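Local coordinates for protein probable ribosomal RNA small subunit methyltransferase (Thermus thermophilus, PDB 3DMH) that probably methylates the exocyclic N2 amine of a guanosine in 16S ribosomal RNA, taking the methyl group from S-adenosylmethionine, at residues Gly260-Asp263 against Ser267-Ser270; Val206-Lys211 against Ala242-Leu247; Lys273-Glu276 against Lys281-Ala284. One frame throughout, in Å; residues are numbered along the deposited sequence.

Interaction 1. Residues Gly260-Asp263 against Ser267-Ser270; sequences GVED and SVLS. With SAM (S-adenosylmethionine), chain D.
Glu262, the last residue of strand 257-262, and Val268, in the first turn of helix 265-277, have the nearest CA atoms of the two segments, 6.2 Å apart; the short turn between them brings the helix back against the strand end without any hydrogen bond between the segments. Val268 CG2 rests 3.6 Å from the backbone oxygen Glu262 O and also meets the aliphatic part of that glutamate, the two side chains passing antiparallel. Ser267 CB comes within 3.5 Å of Glu262 CG. A small serine allows this close approach and still turns its OG to hydrogen-bond Asp264. Glu262 CG lies anti to the backbone N (chi1 170°), and a bend at chi2 (56°) then carries the carboxylate to the ribose of S-adenosylmethionine. There each oxygen takes one hydroxyl: O3' donates to Glu262 OE1 at 2.7 Å, and O2' to Glu262 OE2 at 2.6 Å. The backbone NH groups of Gly243 and Asp264 also bond to OE1 and OE2 respectively, so both oxygens are gripped twice and the carboxylate is fixed in its rotation. Next door, Asp263 CB sits 3.4 Å from C6 of the adenine. Cut back to an alanine, this position is likely to leave both ribose hydroxyls and the two NH groups without their acceptor, and Ser267 CB without the chain it packs on. An acidic residue ending the second strand and holding the ribose diol in this two-pronged way is a hallmark of Rossmann-like, class I methyltransferases.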
# COMPACT_ATOMS: atom_id res chain seq x y z
N GLY A 260 -10.20 -7.16 8.26
CA GLY A 260 -8.86 -6.65 7.92
C GLY A 260 -9.07 -5.37 7.14
O GLY A 260 -9.93 -5.32 6.26
N VAL A 261 -8.32 -4.33 7.50
CA VAL A 261 -8.28 -3.09 6.70
C VAL A 261 -6.89 -2.94 6.14
O VAL A 261 -5.89 -3.17 6.83
CB VAL A 261 -8.71 -1.83 7.48
CG1 VAL A 261 -10.22 -1.88 7.78
CG2 VAL A 261 -7.92 -1.58 8.78
N GLU A 262 -6.83 -2.58 4.86
CA GLU A 262 -5.56 -2.57 4.13
C GLU A 262 -5.66 -1.53 3.01
O GLU A 262 -6.64 -1.56 2.23
CB GLU A 262 -5.30 -3.98 3.58
CG GLU A 262 -4.15 -4.09 2.59
CD GLU A 262 -2.84 -3.58 3.16
OE1 GLU A 262 -2.39 -4.12 4.19
OE2 GLU A 262 -2.28 -2.64 2.56
N ASP A 263 -4.70 -0.61 2.93
CA ASP A 263 -4.79 0.48 1.97
C ASP A 263 -4.39 0.05 0.56
O ASP A 263 -4.74 0.73 -0.39
CB ASP A 263 -3.86 1.61 2.43
CG ASP A 263 -3.99 2.86 1.59
OD1 ASP A 263 -5.07 3.48 1.60
OD2 ASP A 263 -2.97 3.27 0.95
N SER A 267 -2.53 -6.06 -1.85
CA SER A 267 -2.56 -6.75 -0.59
C SER A 267 -3.97 -7.24 -0.23
O SER A 267 -4.13 -8.36 0.25
CB SER A 267 -2.00 -5.86 0.52
OG SER A 267 -0.59 -5.68 0.31
N VAL A 268 -4.98 -6.42 -0.50
CA VAL A 268 -6.37 -6.83 -0.27
C VAL A 268 -6.69 -8.09 -1.08
O VAL A 268 -7.26 -9.06 -0.55
CB VAL A 268 -7.35 -5.72 -0.67
CG1 VAL A 268 -8.80 -6.21 -0.66
CG2 VAL A 268 -7.19 -4.53 0.25
N LEU A 269 -6.32 -8.08 -2.36
CA LEU A 269 -6.60 -9.25 -3.23
C LEU A 269 -5.84 -10.47 -2.76
O LEU A 269 -6.33 -11.60 -2.84
CB LEU A 269 -6.23 -8.95 -4.68
CG LEU A 269 -7.07 -7.82 -5.31
CD1 LEU A 269 -6.50 -7.41 -6.66
CD2 LEU A 269 -8.54 -8.23 -5.47
N SER A 270 -4.62 -10.24 -2.27
CA SER A 270 -3.81 -11.32 -1.69
C SER A 270 -4.48 -11.97 -0.49
O SER A 270 -4.59 -13.20 -0.43
CB SER A 270 -2.43 -10.81 -1.32
OG SER A 270 -1.75 -10.32 -2.47
N SAM D . -0.41 -7.47 8.94
CA SAM D . 0.53 -7.90 7.85
C SAM D . 1.60 -8.79 8.45
O SAM D . 1.66 -8.80 9.69
OXT SAM D . 2.36 -9.43 7.71
CB SAM D . 1.21 -6.71 7.19
CG SAM D . 2.04 -5.81 8.12
SD SAM D . 2.90 -4.50 7.19
CE SAM D . 4.25 -4.08 8.32
C5' SAM D . 1.86 -3.02 7.36
C4' SAM D . 0.65 -3.05 6.44
O4' SAM D . 0.02 -1.79 6.62
C3' SAM D . 0.98 -3.21 4.94
O3' SAM D . 0.28 -4.31 4.37
C2' SAM D . 0.56 -1.86 4.35
O2' SAM D . 0.14 -1.90 3.00
C1' SAM D . -0.52 -1.47 5.35
N9 SAM D . -0.85 -0.06 5.27
C8 SAM D . -0.02 1.01 4.95
N7 SAM D . -0.73 2.16 5.03
C5 SAM D . -2.02 1.82 5.39
C6 SAM D . -3.19 2.57 5.58
N6 SAM D . -3.21 3.89 5.39
N1 SAM D . -4.33 1.89 5.94
C2 SAM D . -4.34 0.52 6.10
N3 SAM D . -3.20 -0.25 5.86
C4 SAM D . -2.08 0.42 5.53

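Interaction 2. Residues Val206-Lys211 against Ala242-Leu247; sequences VFSAGK and AGYGAL. With SAM (S-adenosylmethionine), chain D.
A tyrosine from one loop reaching the backbone carbonyls of another makes this contact, beside the methionine end of the cofactor pocket, where the loop before helix 214-227 passes the loop after strand 236-240. Tyr244 OH lies 2.8 Å from Ser208 O and 2.9 Å from Lys211 O, both near the plane of the ring at its edge. Val206 CG2 supplies the apolar share, 3.8 Å from Tyr244 CD2, the valine lying roughly perpendicular to the tyrosine side chain; His202 and Phe200 bring further rings to the tyrosine. Ser208 OG donates to Lys211 O at 2.7 Å, with the donor OG 28° out of the plane of the Lys211 carbonyl, and so ties together the ends of a type II turn in which Gly210 takes the positive phi. Gly243 and Gly245 belong to the glycine-rich G-x-G-x-G loop that follows the first strand of Rossmann-like methyltransferases. Within its type II' turn Gly243 has positive phi, and any CB there would run into the cofactor's own CB. One water links the loops, donating to Phe207 O and accepting from Tyr244 N, each at 3.0 Å. Phe207 CG stands anti to its N (chi1 174°), which turns one ring face to the sulfonium: the methyl carbon CE sits 3.4 Å above the plane over the ring centre, a placement consistent with favourable contact between the aromatic face and the positively polarised methyl, with the bound guanosine close by.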
# COMPACT_ATOMS: atom_id res chain seq x y z
N VAL A 206 3.72 -6.84 -1.97
CA VAL A 206 3.19 -6.93 -0.61
C VAL A 206 4.31 -6.90 0.42
O VAL A 206 5.48 -7.25 0.11
CB VAL A 206 2.32 -8.21 -0.41
CG1 VAL A 206 1.18 -8.23 -1.40
CG2 VAL A 206 3.20 -9.47 -0.52
N PHE A 207 3.96 -6.48 1.64
CA PHE A 207 4.93 -6.57 2.73
C PHE A 207 5.24 -8.04 3.02
O PHE A 207 4.34 -8.87 3.11
CB PHE A 207 4.37 -5.92 3.99
CG PHE A 207 5.24 -6.09 5.20
CD1 PHE A 207 6.39 -5.34 5.33
CD2 PHE A 207 4.91 -7.02 6.20
CE1 PHE A 207 7.22 -5.49 6.45
CE2 PHE A 207 5.73 -7.18 7.33
CZ PHE A 207 6.89 -6.41 7.44
N SER A 208 6.53 -8.32 3.21
CA SER A 208 6.98 -9.66 3.61
C SER A 208 6.55 -10.77 2.67
O SER A 208 6.07 -11.82 3.08
CB SER A 208 6.60 -9.98 5.06
OG SER A 208 7.37 -11.09 5.53
N ALA A 209 6.79 -10.55 1.37
CA ALA A 209 6.56 -11.57 0.36
C ALA A 209 7.33 -12.85 0.70
O ALA A 209 8.49 -12.78 1.11
CB ALA A 209 7.02 -11.05 -0.99
N GLY A 210 6.70 -14.00 0.51
CA GLY A 210 7.43 -15.28 0.53
C GLY A 210 7.65 -15.92 1.89
O GLY A 210 8.06 -17.08 1.96
N LYS A 211 7.39 -15.18 2.97
CA LYS A 211 7.57 -15.71 4.34
C LYS A 211 6.85 -14.84 5.35
O LYS A 211 6.69 -13.65 5.15
CB LYS A 211 9.05 -15.81 4.73
CG LYS A 211 9.77 -14.47 4.82
CD LYS A 211 11.29 -14.70 4.85
CE LYS A 211 12.04 -13.45 5.26
NZ LYS A 211 11.85 -12.35 4.28
N ALA A 242 -3.76 -5.23 7.22
CA ALA A 242 -3.82 -6.71 7.25
C ALA A 242 -2.85 -7.40 6.30
O ALA A 242 -2.52 -8.60 6.50
CB ALA A 242 -5.28 -7.21 7.01
N GLY A 243 -2.38 -6.71 5.26
CA GLY A 243 -1.49 -7.36 4.30
C GLY A 243 -2.10 -8.59 3.65
O GLY A 243 -3.32 -8.62 3.44
N TYR A 244 -1.28 -9.60 3.32
CA TYR A 244 -1.84 -10.86 2.77
C TYR A 244 -2.41 -11.80 3.85
O TYR A 244 -2.85 -12.91 3.55
CB TYR A 244 -0.82 -11.59 1.89
CG TYR A 244 0.43 -11.98 2.61
CD1 TYR A 244 0.44 -13.02 3.54
CD2 TYR A 244 1.61 -11.31 2.35
CE1 TYR A 244 1.61 -13.38 4.20
CE2 TYR A 244 2.79 -11.66 2.99
CZ TYR A 244 2.78 -12.67 3.92
OH TYR A 244 3.94 -12.99 4.56
N GLY A 245 -2.40 -11.35 5.11
CA GLY A 245 -3.09 -12.07 6.16
C GLY A 245 -2.30 -12.86 7.19
O GLY A 245 -2.86 -13.76 7.81
N ALA A 246 -1.04 -12.48 7.43
CA ALA A 246 -0.24 -13.20 8.44
C ALA A 246 -0.91 -13.24 9.82
O ALA A 246 -0.83 -14.24 10.52
CB ALA A 246 1.17 -12.62 8.54
N LEU A 247 -1.57 -12.15 10.21
CA LEU A 247 -2.36 -12.13 11.46
C LEU A 247 -3.81 -12.57 11.23
O LEU A 247 -4.41 -13.26 12.06
CB LEU A 247 -2.35 -10.74 12.11
CG LEU A 247 -0.98 -10.12 12.38
CD1 LEU A 247 -1.10 -8.74 13.00
CD2 LEU A 247 -0.11 -11.02 13.28
N SAM D . -0.41 -7.47 8.94
CA SAM D . 0.53 -7.90 7.85
C SAM D . 1.60 -8.79 8.45
O SAM D . 1.66 -8.80 9.69
OXT SAM D . 2.36 -9.43 7.71
CB SAM D . 1.21 -6.71 7.19
CG SAM D . 2.04 -5.81 8.12
SD SAM D . 2.90 -4.50 7.19
CE SAM D . 4.25 -4.08 8.32
C5' SAM D . 1.86 -3.02 7.36
C4' SAM D . 0.65 -3.05 6.44
O4' SAM D . 0.02 -1.79 6.62
C3' SAM D . 0.98 -3.21 4.94
O3' SAM D . 0.28 -4.31 4.37
C2' SAM D . 0.56 -1.86 4.35
O2' SAM D . 0.14 -1.90 3.00
C1' SAM D . -0.52 -1.47 5.35
N9 SAM D . -0.85 -0.06 5.27
C8 SAM D . -0.02 1.01 4.95
N7 SAM D . -0.73 2.16 5.03
C5 SAM D . -2.02 1.82 5.39
C6 SAM D . -3.19 2.57 5.58
N6 SAM D . -3.21 3.89 5.39
N1 SAM D . -4.33 1.89 5.94
C2 SAM D . -4.34 0.52 6.10
N3 SAM D . -3.20 -0.25 5.86
C4 SAM D . -2.08 0.42 5.53
O HOH W 1 1.48 -8.40 3.67

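Interaction 3. Residues Lys273-Glu276 against Lys281-Ala284; sequences KGLE and KAQA
Leu275 of helix 265-277 carries the whole apolar contact with residues 281-284, and it does so through both of its methyl branches. Its CD1 lies 3.8 Å from Ala282 CB, and CD2 reaches the same methyl at 3.9 Å, so the fork of the leucine straddles the alanine. CD1 extends further to Ala284 CB, at a looser 4.4 Å. CG anti to the carbonyl carbon (chi1 -70°) sends the fork outward from the helix toward residues 281-284. Alanines suit this segment because their short side chains let the helix come close while the leucine fills the interval; Leu249 and Thr248 border the same patch.

A contact with the backbone adds to this: Leu275 CD1 also lies 3.8 Å from Ala282 O. The two backbones come nearest at Leu275 and Lys281, whose CA atoms are 6.1 Å apart. Polar groups make no hydrogen bond between the segments. Lys281 directs its CB away from the helix, and Gln283 instead pairs through its backbone with Val258 and Gly260 of the neighbouring strand. A helix packed by leucine onto the strand that follows it, parallel to the strand before it, is the second half of a beta-alpha-beta crossover, here at one edge of the Rossmann-like sheet.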
# COMPACT_ATOMS: atom_id res chain seq x y z
N LYS A 273 -7.49 -14.10 -1.61
CA LYS A 273 -7.11 -15.40 -2.17
C LYS A 273 -6.65 -16.35 -1.07
O LYS A 273 -7.01 -17.53 -1.09
CB LYS A 273 -6.03 -15.27 -3.25
CG LYS A 273 -5.67 -16.60 -3.95
CD LYS A 273 -4.85 -16.37 -5.21
CE LYS A 273 -4.40 -17.70 -5.83
NZ LYS A 273 -3.69 -17.49 -7.13
N GLY A 274 -5.90 -15.83 -0.11
CA GLY A 274 -5.45 -16.66 1.02
C GLY A 274 -6.60 -17.19 1.87
O GLY A 274 -6.62 -18.37 2.23
N LEU A 275 -7.57 -16.32 2.18
CA LEU A 275 -8.76 -16.76 2.94
C LEU A 275 -9.50 -17.89 2.23
O LEU A 275 -9.88 -18.92 2.85
CB LEU A 275 -9.72 -15.59 3.19
CG LEU A 275 -9.22 -14.53 4.18
CD1 LEU A 275 -10.01 -13.24 4.02
CD2 LEU A 275 -9.22 -15.06 5.64
N GLU A 276 -9.67 -17.73 0.92
CA GLU A 276 -10.34 -18.74 0.08
C GLU A 276 -9.59 -20.05 0.07
O GLU A 276 -10.19 -21.12 0.21
CB GLU A 276 -10.45 -18.23 -1.35
CG GLU A 276 -11.43 -17.09 -1.54
CD GLU A 276 -11.21 -16.34 -2.86
OE1 GLU A 276 -10.60 -16.92 -3.79
OE2 GLU A 276 -11.67 -15.18 -2.96
N LYS A 281 -13.06 -17.53 6.57
CA LYS A 281 -13.88 -16.34 6.27
C LYS A 281 -13.45 -15.14 7.09
O LYS A 281 -13.27 -15.22 8.31
CB LYS A 281 -15.38 -16.62 6.52
CG LYS A 281 -16.09 -17.46 5.45
CD LYS A 281 -15.79 -18.95 5.59
CE LYS A 281 -16.37 -19.75 4.43
NZ LYS A 281 -15.64 -21.04 4.30
N ALA A 282 -13.28 -14.02 6.41
CA ALA A 282 -13.02 -12.72 7.04
C ALA A 282 -13.36 -11.62 6.05
O ALA A 282 -13.44 -11.86 4.83
CB ALA A 282 -11.55 -12.61 7.49
N GLN A 283 -13.56 -10.41 6.56
CA GLN A 283 -13.80 -9.27 5.70
C GLN A 283 -12.46 -8.67 5.37
O GLN A 283 -11.68 -8.37 6.27
CB GLN A 283 -14.67 -8.23 6.40
CG GLN A 283 -16.06 -8.75 6.73
CD GLN A 283 -16.94 -7.68 7.32
OE1 GLN A 283 -17.28 -6.70 6.66
NE2 GLN A 283 -17.29 -7.85 8.58
N ALA A 284 -12.19 -8.57 4.08
CA ALA A 284 -10.91 -8.06 3.61
C ALA A 284 -11.19 -6.73 2.93
O ALA A 284 -11.51 -6.69 1.74
CB ALA A 284 -10.28 -9.04 2.63

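In the fold
Interactions 1 and 3 press two ends of helix 265-277 onto neighbouring parallel strands of one mixed sheet, 257-262 and 283-286, and meet through the backbone pairing of Gly260 with Gln283. Interaction 1 is fully buried near the centre of the chain and combines packing with charged, bonded chemistry at the cofactor; interaction 3, farther out at the sheet edge and partly exposed, relies on apolar contact alone. Interaction 2 is also partly buried but joins two loops, using carbonyls, a hydroxyl and a water. Its 242-247 loop touches interaction 1, and the two share S-adenosylmethionine, one holding the ribose and the other lying along the methionine part; interaction 3 touches neither interaction 2 nor the cofactor.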